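Local coordinates for RNA pseudouridylate synthase domain-containing protein 4 (Homo sapiens, PDB 5UBA), which isomerises uridine to pseudouridine in mitochondrial RNAs, including 16S ribosomal RNA, this chain being the part that holds its RluA-family synthase domain, at residues N40-Y43 / G44-V47; P62-A65 / K66-G70; V91-D95 / K96-H100; H281-R285 / L286-M290. All coordinates share one frame; numbering follows the deposited sequence. Where two conformers were deposited one is given.

Interaction 1: N40-Y43 / G44-V47; sequences NKPY and GLPV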
loop_
_atom_site.group_PDB
_atom_site.type_symbol
_atom_site.label_atom_id
_atom_site.label_comp_id
_atom_site.label_asym_id
_atom_site.label_seq_id
_atom_site.Cartn_x
_atom_site.Cartn_y
_atom_site.Cartn_z
ATOM N N ASN A 40 11.195 4.948 5.145
ATOM C CA ASN A 40 10.833 4.024 4.102
ATOM C C ASN A 40 10.525 2.694 4.776
ATOM O O ASN A 40 11.445 1.952 5.213
ATOM C CB ASN A 40 11.983 3.931 3.108
ATOM C CG ASN A 40 11.753 2.894 2.038
ATOM O OD1 ASN A 40 10.731 2.229 2.019
ATOM N ND2 ASN A 40 12.722 2.759 1.134
ATOM N N LYS A 41 9.240 2.393 4.942
ATOM C CA LYS A 41 8.857 1.210 5.691
ATOM C C LYS A 41 9.208 -0.043 4.888
ATOM O O LYS A 41 8.820 -0.150 3.735
ATOM C CB LYS A 41 7.362 1.178 6.051
ATOM C CG LYS A 41 7.020 0.105 7.083
ATOM C CD LYS A 41 5.540 -0.111 7.323
ATOM C CE LYS A 41 4.857 -0.924 6.271
ATOM N NZ LYS A 41 5.390 -2.315 6.023
ATOM N N PRO A 42 9.964 -0.962 5.488
ATOM C CA PRO A 42 10.276 -2.191 4.739
ATOM C C PRO A 42 9.113 -3.152 4.597
ATOM O O PRO A 42 8.164 -3.162 5.399
ATOM C CB PRO A 42 11.424 -2.829 5.543
ATOM C CG PRO A 42 11.361 -2.216 6.864
ATOM C CD PRO A 42 10.673 -0.889 6.771
ATOM N N TYR A 43 9.210 -3.982 3.551
ATOM C CA TYR A 43 8.266 -5.023 3.308
ATOM C C TYR A 43 8.152 -5.977 4.488
ATOM O O TYR A 43 9.169 -6.438 5.035
ATOM C CB TYR A 43 8.640 -5.810 2.053
ATOM C CG TYR A 43 7.629 -6.882 1.717
ATOM C CD1 TYR A 43 6.468 -6.572 1.024
ATOM C CD2 TYR A 43 7.793 -8.203 2.163
ATOM C CE1 TYR A 43 5.509 -7.530 0.739
ATOM C CE2 TYR A 43 6.840 -9.162 1.869
ATOM C CZ TYR A 43 5.703 -8.815 1.161
ATOM O OH TYR A 43 4.739 -9.738 0.848
ATOM N N GLY A 44 6.924 -6.215 4.906
ATOM C CA GLY A 44 6.641 -7.238 5.903
ATOM C C GLY A 44 6.642 -6.738 7.340
ATOM O O GLY A 44 6.302 -7.504 8.236
ATOM N N LEU A 45 7.052 -5.493 7.573
ATOM C CA LEU A 45 7.067 -4.905 8.931
ATOM C C LEU A 45 5.712 -4.306 9.265
ATOM O O LEU A 45 5.267 -3.367 8.578
ATOM C CB LEU A 45 8.122 -3.812 9.018
ATOM C CG LEU A 45 8.340 -3.141 10.386
ATOM C CD1 LEU A 45 8.904 -4.134 11.371
ATOM C CD2 LEU A 45 9.288 -1.970 10.220
ATOM N N PRO A 46 5.044 -4.838 10.298
ATOM C CA PRO A 46 3.804 -4.227 10.736
ATOM C C PRO A 46 4.044 -2.987 11.552
ATOM O O PRO A 46 5.106 -2.817 12.122
ATOM C CB PRO A 46 3.154 -5.303 11.603
ATOM C CG PRO A 46 4.281 -6.107 12.105
ATOM C CD PRO A 46 5.435 -5.968 11.161
ATOM N N VAL A 47 3.030 -2.136 11.610
ATOM C CA VAL A 47 3.065 -0.929 12.402
ATOM C C VAL A 47 2.856 -1.267 13.884
ATOM O O VAL A 47 3.626 -0.802 14.715
ATOM C CB VAL A 47 2.060 0.130 11.867
ATOM C CG1 VAL A 47 1.951 1.314 12.827
ATOM C CG2 VAL A 47 2.515 0.598 10.497
#
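The Tyr43 ring meets Gly44 obliquely, its CG 3.3 Å from Gly44 N. With Tyr43 CG anti to the backbone N (chi1 -177°), the ring root lies beside the peptide link to Gly44, while the rest of the ring runs away from the bend to stack edge-to-face with Phe278 and hydrogen-bond Leu250 N through OH. On the inner side of the bend, the Lys41 chain folds back at chi3 (78°) and chi4, bringing NZ within 2.8 Å of Leu45 O and 3.0 Å of Pro42 O. NZ approaches both oxygens tilted from their carbonyl planes. With Thr86 O and Lys84 O also around it, its three N-H must be shared, so at least one bond is probably bifurcated. The bend is a type II beta turn from Pro42 to Leu45, closed by a weak Leu45 N to Pro42 O bond of 3.4 Å; it follows strand 36-41 in the pseudouridine synthase domain, near Asp83, the probable catalytic aspartate. Gly44, third in the turn, has phi 92°, and a CB there would clash with Tyr43 O at 2.6 Å. A leucine in place of Lys41 would probably leave the carbonyls of Pro42, Leu45, Thr86 and Lys84 without the ammonium between them. Beyond this polar core, Leu45 CD2 packs 3.9 Å from Pro42 CD, and the pair rests on Leu21 and Leu25 of helix 15-27.

Interaction 2: P62-A65 / K66-G70; sequences PILA and KMLHG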
loop_
_atom_site.group_PDB
_atom_site.type_symbol
_atom_site.label_atom_id
_atom_site.label_comp_id
_atom_site.label_asym_id
_atom_site.label_seq_id
_atom_site.Cartn_x
_atom_site.Cartn_y
_atom_site.Cartn_z
ATOM N N PRO A 62 10.665 4.392 20.377
ATOM C CA PRO A 62 11.564 4.981 21.385
ATOM C C PRO A 62 13.051 4.920 20.979
ATOM O O PRO A 62 13.818 5.886 21.159
ATOM C CB PRO A 62 11.293 4.121 22.634
ATOM C CG PRO A 62 9.966 3.502 22.425
ATOM C CD PRO A 62 9.901 3.264 20.929
ATOM N N ILE A 63 13.407 3.812 20.329
ATOM C CA ILE A 63 14.790 3.514 19.947
ATOM C C ILE A 63 15.248 4.479 18.850
ATOM O O ILE A 63 16.294 5.095 18.933
ATOM C CB ILE A 63 14.942 2.046 19.438
ATOM C CG1 ILE A 63 14.422 1.031 20.471
ATOM C CG2 ILE A 63 16.398 1.746 19.089
ATOM C CD1 ILE A 63 14.513 -0.416 20.037
ATOM N N LEU A 64 14.447 4.606 17.794
ATOM C CA LEU A 64 14.779 5.491 16.692
ATOM C C LEU A 64 14.901 6.953 17.170
ATOM O O LEU A 64 15.773 7.696 16.728
ATOM C CB LEU A 64 13.711 5.359 15.577
ATOM C CG LEU A 64 13.877 6.160 14.295
ATOM C CD1 LEU A 64 15.182 5.837 13.601
ATOM C CD2 LEU A 64 12.716 5.876 13.346
ATOM N N ALA A 65 14.018 7.333 18.093
ATOM C CA ALA A 65 14.038 8.681 18.650
ATOM C C ALA A 65 15.382 8.980 19.311
ATOM O O ALA A 65 15.996 9.997 19.018
ATOM C CB ALA A 65 12.902 8.872 19.626
ATOM N N LYS A 66 15.831 8.053 20.162
ATOM C CA LYS A 66 17.096 8.209 20.874
ATOM C C LYS A 66 18.279 8.110 19.916
ATOM O O LYS A 66 19.284 8.799 20.072
ATOM C CB LYS A 66 17.200 7.210 22.035
ATOM C CG LYS A 66 16.189 7.495 23.142
ATOM C CD LYS A 66 16.496 6.727 24.415
ATOM C CE LYS A 66 15.373 6.839 25.436
ATOM N NZ LYS A 66 15.236 8.213 25.984
ATOM N N MET A 67 18.151 7.276 18.892
ATOM C CA MET A 67 19.184 7.160 17.875
ATOM C C MET A 67 19.388 8.457 17.109
ATOM O O MET A 67 20.499 8.782 16.722
ATOM C CB MET A 67 18.819 6.023 16.917
ATOM C CG MET A 67 19.954 5.453 16.124
ATOM S SD MET A 67 19.330 3.937 15.380
ATOM C CE MET A 67 19.436 2.780 16.733
ATOM N N LEU A 68 18.309 9.200 16.865
ATOM C CA LEU A 68 18.387 10.439 16.108
ATOM C C LEU A 68 18.639 11.683 16.968
ATOM O O LEU A 68 19.303 12.607 16.514
ATOM C CB LEU A 68 17.083 10.633 15.308
ATOM C CG LEU A 68 16.789 9.606 14.218
ATOM C CD1 LEU A 68 15.376 9.830 13.711
ATOM C CD2 LEU A 68 17.774 9.685 13.074
ATOM N N HIS A 69 18.084 11.728 18.180
ATOM C CA HIS A 69 18.156 12.932 19.045
ATOM C C HIS A 69 18.840 12.727 20.396
ATOM O O HIS A 69 18.849 13.648 21.219
ATOM C CB HIS A 69 16.732 13.471 19.278
ATOM C CG HIS A 69 16.247 14.416 18.221
ATOM N ND1 HIS A 69 15.058 15.108 18.343
ATOM C CD2 HIS A 69 16.787 14.802 17.040
ATOM C CE1 HIS A 69 14.888 15.873 17.280
ATOM N NE2 HIS A 69 15.917 15.703 16.471
ATOM N N GLY A 70 19.419 11.561 20.628
ATOM C CA GLY A 70 20.186 11.302 21.848
ATOM C C GLY A 70 19.352 10.756 22.983
ATOM O O GLY A 70 18.130 10.645 22.885
#
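The last turns of helix 57-69 form this contact, in which Leu64 and Leu68 lie side by side and point the same way, one turn apart. Their CD1 atoms are 4.0 Å from each other. Leu68 CG, anti to its carbonyl carbon at chi1 -65°, is thereby brought back over the preceding turn, 3.3 Å from Leu64 O. Beneath the side chains runs the regular i to i+4 ladder: Met67 N reaches Ile63 O at 2.9 Å, and His69 N reaches Ala65 O at 2.8 Å. Ala65 O also receives a weak second bond from Leu68 N at 3.3 Å, so two donors share one carbonyl as the helix nears its end. The chain then leaves helical angles at Gly70, whose phi is positive (90°), with Gly70 N still bound to Lys66 O at 2.8 Å. This helix packs on helix 15-27, where Leu64 and Met67 both touch Thr26, and its other flank reaches Trp94, on which Ala65 and Leu68 rest. An alanine at Leu68 is likely to open a gap between Leu64, Ile29 and Trp94, leaving the Leu64 CD1 methyl without its neighbour. Outward, Lys66 lays CG 3.5 Å from Pro62 O, while its NZ turns to the carbonyls of His71 and Ala73.

Interaction 3: V91-D95 / K96-H100; sequences VLAWD and KDMAH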
loop_
_atom_site.group_PDB
_atom_site.type_symbol
_atom_site.label_atom_id
_atom_site.label_comp_id
_atom_site.label_asym_id
_atom_site.label_seq_id
_atom_site.Cartn_x
_atom_site.Cartn_y
_atom_site.Cartn_z
ATOM N N VAL A 91 5.334 8.743 7.580
ATOM C CA VAL A 91 5.629 9.960 8.321
ATOM C C VAL A 91 5.478 9.721 9.835
ATOM O O VAL A 91 4.471 9.205 10.303
ATOM C CB VAL A 91 4.660 11.098 7.911
ATOM C CG1 VAL A 91 4.934 12.355 8.707
ATOM C CG2 VAL A 91 4.746 11.382 6.423
ATOM N N LEU A 92 6.528 10.094 10.554
ATOM C CA LEU A 92 6.553 10.089 12.011
ATOM C C LEU A 92 6.769 11.521 12.477
ATOM O O LEU A 92 7.338 12.330 11.766
ATOM C CB LEU A 92 7.729 9.238 12.509
ATOM C CG LEU A 92 7.816 7.816 11.978
ATOM C CD1 LEU A 92 9.092 7.112 12.458
ATOM C CD2 LEU A 92 6.609 7.026 12.392
ATOM N N ALA A 93 6.299 11.833 13.693
ATOM C CA ALA A 93 6.469 13.163 14.271
ATOM C C ALA A 93 7.123 13.125 15.644
ATOM O O ALA A 93 6.810 12.253 16.448
ATOM C CB ALA A 93 5.135 13.854 14.405
ATOM N N TRP A 94 7.940 14.118 15.900
ATOM C CA TRP A 94 8.578 14.273 17.216
ATOM C C TRP A 94 7.591 14.617 18.341
ATOM O O TRP A 94 7.695 14.079 19.445
ATOM C CB TRP A 94 9.628 15.380 17.118
ATOM C CG TRP A 94 10.819 14.981 16.355
ATOM C CD1 TRP A 94 11.249 15.469 15.160
ATOM C CD2 TRP A 94 11.771 13.992 16.755
ATOM N NE1 TRP A 94 12.411 14.827 14.779
ATOM C CE2 TRP A 94 12.744 13.911 15.737
ATOM C CE3 TRP A 94 11.879 13.149 17.867
ATOM C CZ2 TRP A 94 13.843 13.025 15.810
ATOM C CZ3 TRP A 94 12.974 12.281 17.943
ATOM C CH2 TRP A 94 13.922 12.227 16.917
ATOM N N ASP A 95 6.620 15.488 18.026
ATOM C CA ASP A 95 5.692 16.082 18.999
ATOM C C ASP A 95 4.310 15.421 18.869
ATOM O O ASP A 95 3.820 15.237 17.760
ATOM C CB ASP A 95 5.616 17.593 18.717
ATOM C CG ASP A 95 4.752 18.352 19.708
ATOM O OD1 ASP A 95 5.234 18.679 20.808
ATOM O OD2 ASP A 95 3.596 18.646 19.361
ATOM N N LYS A 96 3.675 15.070 19.983
ATOM C CA LYS A 96 2.355 14.431 19.958
ATOM C C LYS A 96 1.287 15.305 19.296
ATOM O O LYS A 96 0.401 14.780 18.611
ATOM C CB LYS A 96 1.895 14.106 21.385
ATOM C CG LYS A 96 0.692 13.186 21.455
ATOM C CD LYS A 96 0.571 12.488 22.814
ATOM C CE LYS A 96 -0.017 11.095 22.660
ATOM N NZ LYS A 96 -1.335 11.127 21.968
ATOM N N ASP A 97 1.349 16.608 19.536
ATOM C CA ASP A 97 0.363 17.512 18.953
ATOM C C ASP A 97 0.545 17.619 17.453
ATOM O O ASP A 97 -0.448 17.689 16.721
ATOM C CB ASP A 97 0.396 18.893 19.611
ATOM C CG ASP A 97 -0.085 18.862 21.043
ATOM O OD1 ASP A 97 -0.970 18.050 21.394
ATOM O OD2 ASP A 97 0.432 19.663 21.830
ATOM N N MET A 98 1.790 17.577 16.989
ATOM C CA MET A 98 2.037 17.548 15.535
ATOM C C MET A 98 1.554 16.235 14.919
ATOM O O MET A 98 0.964 16.239 13.819
ATOM C CB MET A 98 3.522 17.774 15.228
ATOM C CG MET A 98 3.869 17.784 13.743
ATOM S SD MET A 98 2.914 18.990 12.787
ATOM C CE MET A 98 3.378 20.541 13.562
ATOM N N ALA A 99 1.771 15.109 15.618
ATOM C CA ALA A 99 1.206 13.830 15.189
ATOM C C ALA A 99 -0.298 13.943 15.030
ATOM O O ALA A 99 -0.837 13.497 14.028
ATOM C CB ALA A 99 1.538 12.700 16.152
ATOM N N HIS A 100 -0.964 14.563 16.009
ATOM C CA HIS A 100 -2.412 14.749 15.914
ATOM C C HIS A 100 -2.789 15.636 14.733
ATOM O O HIS A 100 -3.775 15.347 14.049
ATOM C CB HIS A 100 -2.987 15.344 17.208
ATOM C CG HIS A 100 -3.014 14.376 18.341
ATOM N ND1 HIS A 100 -3.208 14.772 19.648
ATOM C CD2 HIS A 100 -2.859 13.032 18.371
ATOM C CE1 HIS A 100 -3.179 13.707 20.430
ATOM N NE2 HIS A 100 -2.968 12.640 19.682
#
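Ala93, the last residue of strand 89-93, presses its CB against the first turn of helix 96-107, 3.8 Å from Ala99 N and 4.2 Å from Ala99 CB. Met98 CG comes to the same methyl at 4.2 Å before its chain bends at chi2 and chi3 and leads off toward Asn35 and Leu262. This is the closely packed side: Ala93 and Ala99 are both buried, with Cys79 against the one and His77 against the other, and the two alanines probably allow the close approach, Ala93 CA to Ala99 CA being 5.4 Å. Trp94 turns away toward helix 57-69. The opposite character belongs to Asp95, Lys96 and Asp97, which are exposed to solvent; the polar contacts fall to Asp95. With CG anti to the backbone N (chi1 -177°), the Asp95 carboxylate turns back over the helix start. In the conformer considered, one of two deposited, OD2 accepts from Met98 N at 3.2 Å through its anti lone pair, and weakly from Asp97 N at 3.0 Å. Asp97 OD2 lies 4.1 Å from Asp95 OD2, a like charge that the amides of Asp97 and Met98 may help to offset. Asp95 O accepts from Ala99 N at 3.0 Å, with an N-H...O angle of 165°, a backbone bond, whereas the side-chain cap belongs to this conformer. A strand turning through a short bend into an aspartate N-capped helix is the motif here.

Interaction 4: H281-R285 / L286-M290; sequences HSLHR and LRLEM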
loop_
_atom_site.group_PDB
_atom_site.type_symbol
_atom_site.label_atom_id
_atom_site.label_comp_id
_atom_site.label_asym_id
_atom_site.label_seq_id
_atom_site.Cartn_x
_atom_site.Cartn_y
_atom_site.Cartn_z
ATOM N N HIS A 281 12.903 -5.330 -9.820
ATOM C CA HIS A 281 13.232 -6.582 -10.515
ATOM C C HIS A 281 12.020 -7.126 -11.250
ATOM O O HIS A 281 12.105 -7.433 -12.442
ATOM C CB HIS A 281 13.763 -7.620 -9.529
ATOM C CG HIS A 281 14.188 -8.902 -10.174
ATOM N ND1 HIS A 281 15.340 -9.012 -10.921
ATOM C CD2 HIS A 281 13.619 -10.128 -10.171
ATOM C CE1 HIS A 281 15.454 -10.253 -11.361
ATOM N NE2 HIS A 281 14.429 -10.952 -10.914
ATOM N N SER A 282 10.887 -7.220 -10.561
ATOM C CA SER A 282 9.637 -7.697 -11.186
ATOM C C SER A 282 9.228 -6.809 -12.387
ATOM O O SER A 282 8.812 -7.316 -13.423
ATOM C CB SER A 282 8.508 -7.739 -10.172
ATOM O OG SER A 282 8.755 -8.714 -9.178
ATOM N N LEU A 283 9.362 -5.492 -12.252
ATOM C CA LEU A 283 9.052 -4.576 -13.364
ATOM C C LEU A 283 9.872 -4.923 -14.601
ATOM O O LEU A 283 9.335 -5.020 -15.715
ATOM C CB LEU A 283 9.309 -3.116 -13.015
ATOM C CG LEU A 283 8.265 -2.393 -12.192
ATOM C CD1 LEU A 283 8.749 -0.981 -11.868
ATOM C CD2 LEU A 283 6.911 -2.338 -12.871
ATOM N N HIS A 284 11.174 -5.098 -14.393
ATOM C CA HIS A 284 12.075 -5.413 -15.486
ATOM C C HIS A 284 11.722 -6.758 -16.100
ATOM O O HIS A 284 11.671 -6.891 -17.346
ATOM C CB HIS A 284 13.515 -5.483 -14.991
ATOM C CG HIS A 284 14.486 -5.828 -16.073
ATOM N ND1 HIS A 284 15.059 -7.078 -16.187
ATOM C CD2 HIS A 284 14.938 -5.104 -17.123
ATOM C CE1 HIS A 284 15.852 -7.094 -17.244
ATOM N NE2 HIS A 284 15.792 -5.914 -17.833
ATOM N N ARG A 285 11.478 -7.759 -15.265
ATOM C CA ARG A 285 11.167 -9.106 -15.761
ATOM C C ARG A 285 9.875 -9.134 -16.556
ATOM O O ARG A 285 9.750 -9.878 -17.540
ATOM C CB ARG A 285 11.083 -10.129 -14.621
ATOM C CG ARG A 285 12.378 -10.393 -13.865
ATOM C CD ARG A 285 13.540 -10.688 -14.763
ATOM N NE ARG A 285 13.231 -11.735 -15.730
ATOM C CZ ARG A 285 14.049 -12.074 -16.729
ATOM N NH1 ARG A 285 13.692 -13.033 -17.578
ATOM N NH2 ARG A 285 15.214 -11.451 -16.886
ATOM N N LEU A 286 8.897 -8.337 -16.127
ATOM C CA LEU A 286 7.596 -8.299 -16.759
ATOM C C LEU A 286 7.549 -7.355 -17.967
ATOM O O LEU A 286 6.512 -7.256 -18.606
ATOM C CB LEU A 286 6.522 -7.896 -15.737
ATOM C CG LEU A 286 6.269 -8.958 -14.682
ATOM C CD1 LEU A 286 5.428 -8.372 -13.560
ATOM C CD2 LEU A 286 5.607 -10.194 -15.245
ATOM N N ARG A 287 8.658 -6.698 -18.277
ATOM C CA ARG A 287 8.813 -5.793 -19.432
ATOM C C ARG A 287 7.981 -4.546 -19.328
ATOM O O ARG A 287 7.521 -4.002 -20.327
ATOM C CB ARG A 287 8.573 -6.526 -20.746
ATOM C CG ARG A 287 9.403 -7.798 -20.817
ATOM C CD ARG A 287 9.069 -8.610 -22.030
ATOM N NE ARG A 287 9.815 -9.871 -21.998
ATOM C CZ ARG A 287 9.778 -10.795 -22.957
ATOM N NH1 ARG A 287 10.480 -11.915 -22.813
ATOM N NH2 ARG A 287 9.016 -10.618 -24.048
ATOM N N LEU A 288 7.807 -4.104 -18.082
ATOM C CA LEU A 288 7.160 -2.837 -17.764
ATOM C C LEU A 288 8.216 -1.770 -17.628
ATOM O O LEU A 288 9.362 -2.064 -17.309
ATOM C CB LEU A 288 6.364 -2.974 -16.469
ATOM C CG LEU A 288 5.200 -3.965 -16.569
ATOM C CD1 LEU A 288 4.615 -4.309 -15.199
ATOM C CD2 LEU A 288 4.100 -3.446 -17.486
ATOM N N GLU A 289 7.835 -0.538 -17.922
ATOM C CA GLU A 289 8.733 0.590 -17.906
ATOM C C GLU A 289 8.364 1.549 -16.786
ATOM O O GLU A 289 7.198 1.693 -16.432
ATOM C CB GLU A 289 8.629 1.334 -19.238
ATOM C CG GLU A 289 8.898 0.449 -20.451
ATOM C CD GLU A 289 9.043 1.244 -21.741
ATOM O OE1 GLU A 289 8.097 1.252 -22.570
ATOM O OE2 GLU A 289 10.105 1.869 -21.926
ATOM N N MET A 290 9.357 2.257 -16.278
ATOM C CA MET A 290 9.099 3.400 -15.400
ATOM C C MET A 290 8.459 4.528 -16.199
ATOM O O MET A 290 8.818 4.726 -17.368
ATOM C CB MET A 290 10.405 3.904 -14.804
ATOM C CG MET A 290 11.101 2.904 -13.903
ATOM S SD MET A 290 10.165 2.730 -12.364
ATOM C CE MET A 290 10.838 4.110 -11.433
HETATM O O HOH W 1 11.456 -10.668 -19.443
#
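Helix 277-285 closes with a Schellman motif: Leu288 N binds Leu283 O at 3.0 Å, Arg287 N binds His284 O at 3.2 Å, and Arg287 takes a positive phi of 67°. The two bonds differ in quality, since Leu288 N approaches its carbonyl only slightly tilted from the plane, whereas Arg287 N stands well above the plane of the His284 carbonyl and uses no lone pair. The apolar contact expected of this motif, between the residues joined by the 6→1 bond, is present: Leu283 CD2 lies 3.7 Å from Leu288 CB, the two side chains crossing at about a right angle. From the other branch, Leu283 CD1 reaches Met290 SD at 4.0 Å, again nearly perpendicular, so each branch of Leu283 meets a different residue of the outgoing chain. Leu286 folds back along the last turn, CG anti to its carbonyl carbon (chi1 -69°), and sets CG 3.3 Å from Ser282 O, the acceptor of its own backbone N. Leu283 and Leu286 pack on Ile118 of strand 112-120, and all three leucines reach strand 186-193. Arg287 lies on the exposed side, with Arg285 partly exposed beside it. A water donates to Arg285 O at 2.7 Å and accepts from Arg287 NE at 3.1 Å, lying in the plane at the edge of the Arg287 guanidinium; Arg285 NE is tied instead to Lys237 O. Chemically, the helix end divides its labour: backbone amides and a water answer the last carbonyls, while leucines carry the hydrophobic seal against the sheet.

From the N terminus the four contacts come strictly in series, none nested in or crossing another. Interaction 1 closes the turn after strand 36-41; interaction 2 follows in helix 57-69, its nearest atoms about 8 Å away. Interaction 3 turns from strand 89-93 into helix 96-107, and since strands 36-41 and 89-93 are neighbours, it shares a sheet with interaction 1. Interactions 2 and 3 touch directly: the rings of Trp94 and His69 stack, Trp94 CE2 being 3.3 Å from His69 CE1, and Leu92 CD1 is 3.9 Å from Leu64 CD2, tying helix to sheet. Interaction 4, at the end of helix 277-285, is centred about 37 Å from the centres of interactions 2 and 3 and packs against strands 112-120 and 186-193 of the mixed sheet.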